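Local coordinates for spike protein P5 (Enterobacteria phage PRD1, PDB 1YQ5) that forms, as a homotrimer together with P31 and P2, the spike complexes at the fivefold vertices of the phage capsid and is essential for infectivity, at residues Y77-K82 against F88-P93; A34-S39 against L44-A49; C109-L112 against L117-L120; V3-S8 against A55-L60. One frame throughout, in Å; residues are numbered along the deposited sequence.

Interaction 1 of 4, residues Y77-K82 against F88-P93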
loop_
_atom_site.group_PDB
_atom_site.type_symbol
_atom_site.label_atom_id
_atom_site.label_comp_id
_atom_site.label_asym_id
_atom_site.label_seq_id
_atom_site.Cartn_x
_atom_site.Cartn_y
_atom_site.Cartn_z
ATOM N N TYR A 77 -2.292 3.470 -15.371
ATOM C CA TYR A 77 -1.401 2.344 -15.189
ATOM C C TYR A 77 -2.214 1.316 -14.413
ATOM O O TYR A 77 -2.807 1.635 -13.377
ATOM C CB TYR A 77 -0.157 2.751 -14.404
ATOM C CG TYR A 77 0.876 3.437 -15.266
ATOM C CD1 TYR A 77 0.836 4.813 -15.484
ATOM C CD2 TYR A 77 1.874 2.697 -15.895
ATOM C CE1 TYR A 77 1.774 5.437 -16.317
ATOM C CE2 TYR A 77 2.809 3.307 -16.729
ATOM C CZ TYR A 77 2.755 4.674 -16.935
ATOM O OH TYR A 77 3.684 5.264 -17.759
ATOM N N LEU A 78 -2.268 0.097 -14.938
ATOM C CA LEU A 78 -3.014 -0.983 -14.308
ATOM C C LEU A 78 -2.028 -1.968 -13.694
ATOM O O LEU A 78 -1.111 -2.436 -14.371
ATOM C CB LEU A 78 -3.870 -1.708 -15.349
ATOM C CG LEU A 78 -4.699 -0.825 -16.284
ATOM C CD1 LEU A 78 -5.483 -1.714 -17.232
ATOM C CD2 LEU A 78 -5.639 0.070 -15.480
ATOM N N LEU A 79 -2.212 -2.279 -12.415
ATOM C CA LEU A 79 -1.314 -3.210 -11.742
ATOM C C LEU A 79 -2.065 -4.389 -11.156
ATOM O O LEU A 79 -3.184 -4.243 -10.662
ATOM C CB LEU A 79 -0.527 -2.498 -10.639
ATOM C CG LEU A 79 0.481 -1.448 -11.108
ATOM C CD1 LEU A 79 -0.253 -0.212 -11.579
ATOM C CD2 LEU A 79 1.427 -1.095 -9.965
ATOM N N ARG A 80 -1.443 -5.561 -11.211
ATOM C CA ARG A 80 -2.068 -6.763 -10.687
ATOM C C ARG A 80 -1.082 -7.749 -10.082
ATOM O O ARG A 80 -0.001 -7.990 -10.627
ATOM C CB ARG A 80 -2.855 -7.475 -11.792
ATOM C CG ARG A 80 -3.516 -8.767 -11.340
ATOM C CD ARG A 80 -4.177 -9.482 -12.514
ATOM N NE ARG A 80 -3.196 -10.152 -13.361
ATOM C CZ ARG A 80 -3.431 -10.544 -14.611
ATOM N NH1 ARG A 80 -4.619 -10.323 -15.175
ATOM N NH2 ARG A 80 -2.489 -11.180 -15.293
ATOM N N VAL A 81 -1.479 -8.311 -8.945
ATOM C CA VAL A 81 -0.694 -9.313 -8.241
ATOM C C VAL A 81 -1.633 -10.488 -8.017
ATOM O O VAL A 81 -2.783 -10.297 -7.617
ATOM C CB VAL A 81 -0.223 -8.822 -6.858
ATOM C CG1 VAL A 81 0.477 -9.959 -6.120
ATOM C CG2 VAL A 81 0.710 -7.636 -7.012
ATOM N N LYS A 82 -1.152 -11.696 -8.281
ATOM C CA LYS A 82 -1.975 -12.879 -8.084
ATOM C C LYS A 82 -1.256 -13.929 -7.258
ATOM O O LYS A 82 -0.030 -14.013 -7.273
ATOM C CB LYS A 82 -2.351 -13.510 -9.426
ATOM C CG LYS A 82 -3.054 -12.577 -10.391
ATOM C CD LYS A 82 -3.536 -13.330 -11.622
ATOM C CE LYS A 82 -2.379 -13.910 -12.408
ATOM N NZ LYS A 82 -2.844 -14.836 -13.489
ATOM N N PHE A 88 -5.284 -9.330 -7.028
ATOM C CA PHE A 88 -5.442 -8.005 -6.443
ATOM C C PHE A 88 -5.046 -6.968 -7.476
ATOM O O PHE A 88 -4.004 -7.091 -8.124
ATOM C CB PHE A 88 -4.565 -7.884 -5.198
ATOM C CG PHE A 88 -4.658 -9.077 -4.284
ATOM C CD1 PHE A 88 -3.774 -10.141 -4.416
ATOM C CD2 PHE A 88 -5.653 -9.150 -3.316
ATOM C CE1 PHE A 88 -3.880 -11.264 -3.597
ATOM C CE2 PHE A 88 -5.768 -10.268 -2.494
ATOM C CZ PHE A 88 -4.876 -11.329 -2.636
ATOM N N VAL A 89 -5.870 -5.937 -7.623
ATOM C CA VAL A 89 -5.603 -4.919 -8.626
ATOM C C VAL A 89 -5.767 -3.485 -8.157
ATOM O O VAL A 89 -6.318 -3.211 -7.087
ATOM C CB VAL A 89 -6.537 -5.099 -9.833
ATOM C CG1 VAL A 89 -6.418 -6.510 -10.383
ATOM C CG2 VAL A 89 -7.974 -4.809 -9.416
ATOM N N VAL A 90 -5.284 -2.578 -8.997
ATOM C CA VAL A 90 -5.397 -1.150 -8.766
ATOM C C VAL A 90 -5.103 -0.444 -10.084
ATOM O O VAL A 90 -4.326 -0.938 -10.906
ATOM C CB VAL A 90 -4.398 -0.653 -7.696
ATOM C CG1 VAL A 90 -2.990 -0.543 -8.285
ATOM C CG2 VAL A 90 -4.860 0.690 -7.157
ATOM N N ALA A 91 -5.751 0.696 -10.290
ATOM C CA ALA A 91 -5.542 1.500 -11.487
ATOM C C ALA A 91 -5.023 2.848 -10.987
ATOM O O ALA A 91 -5.566 3.403 -10.036
ATOM C CB ALA A 91 -6.852 1.674 -12.243
ATOM N N CYS A 92 -3.973 3.365 -11.620
ATOM C CA CYS A 92 -3.382 4.632 -11.201
ATOM C C CYS A 92 -3.309 5.631 -12.352
ATOM O O CYS A 92 -2.537 5.447 -13.293
ATOM C CB CYS A 92 -1.972 4.386 -10.655
ATOM S SG CYS A 92 -1.886 3.051 -9.423
ATOM N N PRO A 93 -4.119 6.702 -12.291
ATOM C CA PRO A 93 -4.121 7.716 -13.350
ATOM C C PRO A 93 -2.732 8.307 -13.583
ATOM O O PRO A 93 -2.074 8.769 -12.652
ATOM C CB PRO A 93 -5.121 8.750 -12.833
ATOM C CG PRO A 93 -6.109 7.893 -12.079
ATOM C CD PRO A 93 -5.189 6.965 -11.310
#
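An antiparallel beta hairpin, strands 76-83 and 86-93, forms one margin of a sheet in the jelly-roll of this C-terminal spike domain, and Tyr-77 to Val-81 pair there with Cys-92 back to Phe-88. The short strand axes run 161° apart and approach to 4.7 Å. Three hydrogen-bonded pairs, Tyr-77 with Cys-92, Leu-79 with Val-90 and Val-81 with Phe-88, each exchange two N-H...O bonds; the bond from Leu-79 N to Val-90 O, 2.9 Å, is almost straight at 174°. Val-90 N returns a longer one of 3.2 Å to Leu-79 O. Between the bonded pairs lie Leu-78 with Ala-91 and Arg-80 with Val-89, which are non-hydrogen-bonded.

Tyr-77, Leu-79, Val-81, Phe-88, Val-90 and Cys-92 share one face; from it Val-81 and Phe-88 pack on Leu-105, Phe-88 also on Ile-107, and Leu-79 on Met-65 of the opposing sheet. Leu-79 CB touches Val-90 CG1 at 3.9 Å, a branch that lies between its own backbone N and carbonyl carbon (chi1 77°). On the other face Leu-78 CD2 rests on Ala-91 CB at 3.8 Å, and Arg-80 passes its aliphatic CG obliquely over Val-89 CG1 before its chain bends at chi3 and its guanidinium NH2 reaches a salt bridge with Asp-28. Val-89 O is bonded by Thr-102 OG1 of a neighbouring subunit, so this hairpin also lines the trimer interface. At the far end the Phe-88 ring brings CD1 to 3.4 Å from Val-81 O, the carbonyl that also accepts Phe-88 N at 2.7 Å.

Interaction 2 of 4, residues A34-S39 against L44-A49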
loop_
_atom_site.group_PDB
_atom_site.type_symbol
_atom_site.label_atom_id
_atom_site.label_comp_id
_atom_site.label_asym_id
_atom_site.label_seq_id
_atom_site.Cartn_x
_atom_site.Cartn_y
_atom_site.Cartn_z
ATOM N N ALA A 34 15.213 -10.747 -13.930
ATOM C CA ALA A 34 15.167 -9.528 -13.133
ATOM C C ALA A 34 16.438 -9.390 -12.301
ATOM O O ALA A 34 17.059 -10.386 -11.929
ATOM C CB ALA A 34 13.946 -9.543 -12.218
ATOM N N LEU A 35 16.826 -8.152 -12.018
ATOM C CA LEU A 35 18.015 -7.900 -11.213
ATOM C C LEU A 35 17.656 -8.018 -9.735
ATOM O O LEU A 35 16.723 -7.370 -9.263
ATOM C CB LEU A 35 18.561 -6.494 -11.492
ATOM C CG LEU A 35 19.714 -6.012 -10.600
ATOM C CD1 LEU A 35 20.922 -6.922 -10.784
ATOM C CD2 LEU A 35 20.076 -4.578 -10.953
ATOM N N THR A 36 18.384 -8.851 -9.003
ATOM C CA THR A 36 18.115 -8.999 -7.580
ATOM C C THR A 36 18.788 -7.856 -6.827
ATOM O O THR A 36 20.012 -7.746 -6.807
ATOM C CB THR A 36 18.625 -10.352 -7.051
ATOM O OG1 THR A 36 17.943 -11.409 -7.736
ATOM C CG2 THR A 36 18.364 -10.478 -5.547
ATOM N N VAL A 37 17.976 -6.996 -6.224
ATOM C CA VAL A 37 18.481 -5.852 -5.474
ATOM C C VAL A 37 18.838 -6.267 -4.054
ATOM O O VAL A 37 19.806 -5.781 -3.475
ATOM C CB VAL A 37 17.427 -4.732 -5.415
ATOM C CG1 VAL A 37 17.924 -3.590 -4.538
ATOM C CG2 VAL A 37 17.131 -4.236 -6.824
ATOM N N ASN A 38 18.048 -7.172 -3.494
ATOM C CA ASN A 38 18.286 -7.652 -2.143
ATOM C C ASN A 38 17.546 -8.967 -1.967
ATOM O O ASN A 38 16.430 -9.136 -2.470
ATOM C CB ASN A 38 17.781 -6.627 -1.118
ATOM C CG ASN A 38 18.048 -7.054 0.319
ATOM O OD1 ASN A 38 19.202 -7.187 0.740
ATOM N ND2 ASN A 38 16.981 -7.271 1.077
ATOM N N SER A 39 18.175 -9.895 -1.256
ATOM C CA SER A 39 17.591 -11.204 -1.008
ATOM C C SER A 39 17.852 -11.606 0.441
ATOM O O SER A 39 18.947 -11.396 0.957
ATOM C CB SER A 39 18.223 -12.233 -1.945
ATOM O OG SER A 39 17.599 -13.493 -1.800
ATOM N N LEU A 44 11.883 -17.100 -0.810
ATOM C CA LEU A 44 11.355 -16.354 -1.949
ATOM C C LEU A 44 12.414 -16.236 -3.034
ATOM O O LEU A 44 13.473 -15.651 -2.815
ATOM C CB LEU A 44 10.918 -14.960 -1.500
ATOM C CG LEU A 44 9.717 -14.919 -0.555
ATOM C CD1 LEU A 44 9.654 -13.568 0.156
ATOM C CD2 LEU A 44 8.447 -15.171 -1.354
ATOM N N THR A 45 12.119 -16.789 -4.208
ATOM C CA THR A 45 13.064 -16.761 -5.315
ATOM C C THR A 45 12.396 -16.384 -6.636
ATOM O O THR A 45 11.242 -16.741 -6.882
ATOM C CB THR A 45 13.722 -18.135 -5.476
ATOM O OG1 THR A 45 12.705 -19.115 -5.701
ATOM C CG2 THR A 45 14.485 -18.510 -4.210
ATOM N N LYS A 46 13.127 -15.667 -7.485
ATOM C CA LYS A 46 12.598 -15.254 -8.779
ATOM C C LYS A 46 12.578 -16.427 -9.752
ATOM O O LYS A 46 13.428 -17.316 -9.685
ATOM C CB LYS A 46 13.445 -14.116 -9.360
ATOM C CG LYS A 46 14.909 -14.477 -9.616
ATOM C CD LYS A 46 15.734 -13.237 -9.959
ATOM C CE LYS A 46 17.200 -13.585 -10.216
ATOM N NZ LYS A 46 18.038 -12.360 -10.387
ATOM N N SER A 47 11.603 -16.426 -10.654
ATOM C CA SER A 47 11.487 -17.488 -11.646
ATOM C C SER A 47 10.744 -16.957 -12.866
ATOM O O SER A 47 10.247 -15.827 -12.861
ATOM C CB SER A 47 10.709 -18.676 -11.077
ATOM O OG SER A 47 9.312 -18.429 -11.153
ATOM N N ALA A 48 10.662 -17.779 -13.904
ATOM C CA ALA A 48 9.967 -17.393 -15.119
ATOM C C ALA A 48 8.470 -17.213 -14.854
ATOM O O ALA A 48 7.779 -16.566 -15.630
ATOM C CB ALA A 48 10.185 -18.449 -16.204
ATOM N N ALA A 49 7.982 -17.783 -13.754
ATOM C CA ALA A 49 6.563 -17.692 -13.395
ATOM C C ALA A 49 6.231 -16.484 -12.510
ATOM O O ALA A 49 5.097 -16.013 -12.496
ATOM C CB ALA A 49 6.123 -18.977 -12.694
HETATM O O HOH W 1 16.147 -15.408 -3.293
#
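Lys-46 places CG between its backbone N and carbonyl carbon (chi1 61°) and then runs fully extended to NZ, while Thr-36 holds OG1 anti to its carbonyl carbon (chi1 -61°); the ammonium group and the hydroxyl thereby meet. The two residues lie on strands that are outermost within the chain in the two jelly-roll sheets, 35-40 in one and 44-46 in the other, and the lysine links these two margins. Lys-46 NZ donates to two acceptors of segment 34-39: Ala-34 O at 2.7 Å, approached nearly along the C=O axis, and Thr-36 OG1 at 2.8 Å. Lys-46 CE passes 3.4 Å from Thr-36 OG1, the two side chains crossing at a slant. A charged group is thus secured by neutral oxygens, one from the backbone and one from a side chain.

Beyond Thr-36 the chain turns a corner at Val-37, where Val-37 and Asn-38 both face Ser-8 in a classic beta bulge. Past Lys-46 an ST turn follows: Ser-47 OG accepts Ala-49 N at 3.0 Å and bonds Gly-50 N and Gln-52 NE2 as well. The other end of the contact has no direct bond between the strands. A water bridges it instead, lying 2.8 Å from Ser-39 OG and donating to Leu-44 O at 2.7 Å.

Interaction 3 of 4, residues C109-L112 against L117-L120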
loop_
_atom_site.group_PDB
_atom_site.type_symbol
_atom_site.label_atom_id
_atom_site.label_comp_id
_atom_site.label_asym_id
_atom_site.label_seq_id
_atom_site.Cartn_x
_atom_site.Cartn_y
_atom_site.Cartn_z
ATOM N N CYS A 109 -0.681 -16.109 2.465
ATOM C CA CYS A 109 -0.397 -17.046 1.388
ATOM C C CYS A 109 -0.316 -18.468 1.906
ATOM O O CYS A 109 0.480 -18.769 2.802
ATOM C CB CYS A 109 0.939 -16.713 0.712
ATOM S SG CYS A 109 0.998 -15.124 -0.135
ATOM N N ASN A 110 -1.144 -19.340 1.348
ATOM C CA ASN A 110 -1.101 -20.739 1.729
ATOM C C ASN A 110 -0.167 -21.398 0.724
ATOM O O ASN A 110 -0.351 -21.254 -0.485
ATOM C CB ASN A 110 -2.487 -21.383 1.639
ATOM C CG ASN A 110 -2.453 -22.863 1.965
ATOM O OD1 ASN A 110 -1.940 -23.264 3.007
ATOM N ND2 ASN A 110 -2.996 -23.681 1.074
ATOM N N VAL A 111 0.844 -22.099 1.220
ATOM C CA VAL A 111 1.789 -22.776 0.345
ATOM C C VAL A 111 1.445 -24.260 0.343
ATOM O O VAL A 111 1.544 -24.928 1.367
ATOM C CB VAL A 111 3.234 -22.574 0.836
ATOM C CG1 VAL A 111 4.200 -23.390 -0.019
ATOM C CG2 VAL A 111 3.589 -21.090 0.770
ATOM N N LEU A 112 1.030 -24.763 -0.814
ATOM C CA LEU A 112 0.639 -26.159 -0.958
ATOM C C LEU A 112 1.816 -27.118 -1.066
ATOM O O LEU A 112 1.674 -28.312 -0.801
ATOM C CB LEU A 112 -0.243 -26.319 -2.198
ATOM C CG LEU A 112 -1.550 -25.523 -2.204
ATOM C CD1 LEU A 112 -2.119 -25.473 -3.610
ATOM C CD2 LEU A 112 -2.542 -26.158 -1.239
ATOM N N LEU A 117 2.247 -23.948 -8.354
ATOM C CA LEU A 117 1.056 -23.311 -7.789
ATOM C C LEU A 117 1.391 -22.243 -6.742
ATOM O O LEU A 117 0.679 -21.239 -6.622
ATOM C CB LEU A 117 0.147 -24.358 -7.142
ATOM C CG LEU A 117 -0.482 -25.389 -8.074
ATOM C CD1 LEU A 117 -1.267 -26.410 -7.259
ATOM C CD2 LEU A 117 -1.382 -24.683 -9.078
ATOM N N ASP A 118 2.464 -22.467 -5.985
ATOM C CA ASP A 118 2.878 -21.534 -4.937
ATOM C C ASP A 118 3.776 -20.438 -5.497
ATOM O O ASP A 118 4.971 -20.383 -5.203
ATOM C CB ASP A 118 3.613 -22.284 -3.821
ATOM C CG ASP A 118 2.795 -23.425 -3.250
ATOM O OD1 ASP A 118 1.560 -23.270 -3.145
ATOM O OD2 ASP A 118 3.385 -24.469 -2.892
ATOM N N VAL A 119 3.189 -19.556 -6.295
ATOM C CA VAL A 119 3.956 -18.483 -6.904
ATOM C C VAL A 119 3.186 -17.174 -6.975
ATOM O O VAL A 119 2.013 -17.146 -7.334
ATOM C CB VAL A 119 4.400 -18.869 -8.340
ATOM C CG1 VAL A 119 3.186 -19.231 -9.179
ATOM C CG2 VAL A 119 5.156 -17.709 -8.991
ATOM N N LEU A 120 3.860 -16.092 -6.608
ATOM C CA LEU A 120 3.264 -14.768 -6.674
ATOM C C LEU A 120 3.466 -14.322 -8.118
ATOM O O LEU A 120 4.599 -14.299 -8.607
ATOM C CB LEU A 120 3.990 -13.813 -5.725
ATOM C CG LEU A 120 3.773 -14.046 -4.227
ATOM C CD1 LEU A 120 4.795 -13.260 -3.426
ATOM C CD2 LEU A 120 2.358 -13.630 -3.852
#
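Asp-118 and Leu-112 carry most of this contact, with Leu-117 a lesser third. The aspartate, the centre of an inverse gamma turn whose bond from Val-119 N to Leu-117 O is weak, has its CG anti to the carbonyl carbon (chi1 -55°) and directs its carboxylate toward the loop that follows Val-111. Asp-118 OD1 accepts Leu-112 N at 2.8 Å on its syn side, the donor lying 32° out of the carboxylate plane. OD2 is taken by Gly-113 N and Val-114 N, so three successive backbone N-H groups grip one carboxylate and help set the course of the loop; their combined pull probably favours its ionised form. Val-111 CG1 sits close by, 3.2 Å from Asp-118 OD2.

The Leu-112 side chain crosses that of Asp-118 at about a right angle, its CB 3.7 Å from OD1, and extends to touch Leu-117 CD1 with its own CD1 at 3.9 Å. At the inner end Cys-109 SG meets Leu-120 CD2 at 4.2 Å.

The loop joins strand 100-109 of one jelly-roll sheet to strand 119-126 of the other. Tyr-83 from strand 76-83 and Leu-53 from strand 51-53 both pack on Cys-109, Val-111 and Leu-120.

Interaction 4 of 4, residues V3-S8 against A55-L60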
loop_
_atom_site.group_PDB
_atom_site.type_symbol
_atom_site.label_atom_id
_atom_site.label_comp_id
_atom_site.label_asym_id
_atom_site.label_seq_id
_atom_site.Cartn_x
_atom_site.Cartn_y
_atom_site.Cartn_z
ATOM N N VAL A 3 13.053 -9.976 8.981
ATOM C CA VAL A 3 12.174 -10.983 8.397
ATOM C C VAL A 3 12.982 -12.217 8.013
ATOM O O VAL A 3 14.195 -12.139 7.804
ATOM C CB VAL A 3 11.457 -10.426 7.150
ATOM C CG1 VAL A 3 10.695 -9.164 7.517
ATOM C CG2 VAL A 3 12.461 -10.133 6.054
ATOM N N THR A 4 12.310 -13.356 7.917
ATOM C CA THR A 4 12.983 -14.606 7.578
ATOM C C THR A 4 13.266 -14.737 6.086
ATOM O O THR A 4 14.284 -15.306 5.686
ATOM C CB THR A 4 12.142 -15.816 8.014
ATOM O OG1 THR A 4 10.904 -15.818 7.296
ATOM C CG2 THR A 4 11.848 -15.746 9.510
ATOM N N ASP A 5 12.364 -14.214 5.264
ATOM C CA ASP A 5 12.528 -14.293 3.821
ATOM C C ASP A 5 12.068 -13.024 3.132
ATOM O O ASP A 5 11.070 -12.418 3.521
ATOM C CB ASP A 5 11.742 -15.478 3.262
ATOM C CG ASP A 5 12.086 -16.776 3.954
ATOM O OD1 ASP A 5 11.538 -17.034 5.046
ATOM O OD2 ASP A 5 12.917 -17.527 3.409
ATOM N N ALA A 6 12.804 -12.632 2.100
ATOM C CA ALA A 6 12.469 -11.436 1.340
ATOM C C ALA A 6 13.216 -11.450 0.020
ATOM O O ALA A 6 14.268 -12.082 -0.111
ATOM C CB ALA A 6 12.833 -10.181 2.134
ATOM N N LEU A 7 12.659 -10.754 -0.961
ATOM C CA LEU A 7 13.275 -10.660 -2.273
ATOM C C LEU A 7 12.859 -9.331 -2.888
ATOM O O LEU A 7 11.679 -9.004 -2.923
ATOM C CB LEU A 7 12.813 -11.815 -3.163
ATOM C CG LEU A 7 13.413 -11.846 -4.569
ATOM C CD1 LEU A 7 14.915 -12.033 -4.456
ATOM C CD2 LEU A 7 12.800 -12.983 -5.384
ATOM N N SER A 8 13.838 -8.562 -3.350
ATOM C CA SER A 8 13.575 -7.273 -3.973
ATOM C C SER A 8 14.201 -7.304 -5.362
ATOM O O SER A 8 15.385 -7.611 -5.513
ATOM C CB SER A 8 14.174 -6.147 -3.124
ATOM O OG SER A 8 13.800 -4.876 -3.632
ATOM N N ALA A 55 8.367 -24.562 -0.175
ATOM C CA ALA A 55 7.483 -25.411 0.611
ATOM C C ALA A 55 7.637 -25.094 2.095
ATOM O O ALA A 55 8.740 -24.826 2.567
ATOM C CB ALA A 55 7.811 -26.884 0.354
ATOM N N GLY A 56 6.524 -25.122 2.822
ATOM C CA GLY A 56 6.560 -24.849 4.246
ATOM C C GLY A 56 6.554 -23.374 4.601
ATOM O O GLY A 56 6.638 -23.026 5.778
ATOM N N LYS A 57 6.427 -22.505 3.601
ATOM C CA LYS A 57 6.445 -21.065 3.845
ATOM C C LYS A 57 5.083 -20.365 3.895
ATOM O O LYS A 57 4.976 -19.199 3.523
ATOM C CB LYS A 57 7.332 -20.370 2.802
ATOM C CG LYS A 57 8.823 -20.711 2.901
ATOM C CD LYS A 57 9.453 -20.130 4.163
ATOM C CE LYS A 57 10.916 -20.539 4.307
ATOM N NZ LYS A 57 11.545 -19.897 5.508
ATOM N N SER A 58 4.044 -21.059 4.351
ATOM C CA SER A 58 2.734 -20.420 4.447
ATOM C C SER A 58 2.861 -19.277 5.452
ATOM O O SER A 58 3.655 -19.355 6.387
ATOM C CB SER A 58 1.677 -21.416 4.935
ATOM O OG SER A 58 1.405 -22.399 3.952
ATOM N N GLY A 59 2.094 -18.211 5.259
ATOM C CA GLY A 59 2.174 -17.098 6.185
ATOM C C GLY A 59 1.737 -15.772 5.594
ATOM O O GLY A 59 1.085 -15.727 4.544
ATOM N N LEU A 60 2.100 -14.689 6.275
ATOM C CA LEU A 60 1.744 -13.345 5.843
ATOM C C LEU A 60 2.877 -12.739 5.035
ATOM O O LEU A 60 4.044 -12.799 5.434
ATOM C CB LEU A 60 1.447 -12.460 7.054
ATOM C CG LEU A 60 0.196 -12.827 7.856
ATOM C CD1 LEU A 60 0.155 -12.025 9.148
ATOM C CD2 LEU A 60 -1.048 -12.549 7.011
#
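Asp-5 and Lys-57 form the one direct contact, a salt bridge at the end of a jelly-roll sheet. Strands 5-11 and 59-68 are not neighbours there; strand 135-142 runs between them, and the CA atoms of Asp-5 and Lys-57 are 9.1 Å apart, so the side chains reach toward each other from opposite directions, both beside Lys-142 of that strand. The lysine chain bends at chi2 (-69°) and is straight from there to NZ. Lys-57 NZ donates to Asp-5 OD1 at 2.9 Å, approaching on the syn side, 23° out of the carboxylate plane. Lys-57 NZ stands 3.5 Å from Asp-5 OD2, so the bridge is one-sided rather than forked.

The hydrogen bonds complete the hold on the carboxylate. Thr-4 OG1 donates to Asp-5 OD1 at 2.6 Å from the anti side, on the face of the plane opposite to that used by the ammonium group. OD2 accepts the backbone N-H of Gly-43. Three donors of different kinds, a hydroxyl, an ammonium and an amide, thus fix the rotation of this buried group.

Van der Waals contact is slight: the Lys-57 CE methylene lies alongside the carboxylate, 3.6 Å from Asp-5 OD1, while both side chains touch Lys-142. Just before, Val-3 N bonds Asn-144 OD1 of a neighbouring subunit, which puts the site beside the trimer interface.

With a charge partner and two neutral donors around it, the aspartate is probably kept ionised, and Lys-57 of the same chain probably offsets its negative charge.

How the interactions relate
Interactions 2, 3 and 4 adjoin one another, while interaction 1 lies along the jelly-roll with its centre about 20 Å from the centres of interactions 2 and 3. Interaction 2 is nested in the loop closed by interaction 4, and Ser-8 links them through backbone bonds to Val-37 and Asn-38; their centres are about 13 Å apart. Interactions 3 and 4, about 11 Å apart between centres, meet where Cys-109 N bonds Gly-59 O and Val-111 N bonds Ser-58 OG. Ala-49 packs on Val-119 between interactions 2 and 3. Interaction 1 reaches interaction 3 through Lys-82 and Leu-120, on neighbouring strands. Interactions 1, 2 and 4 also touch another subunit of the trimer.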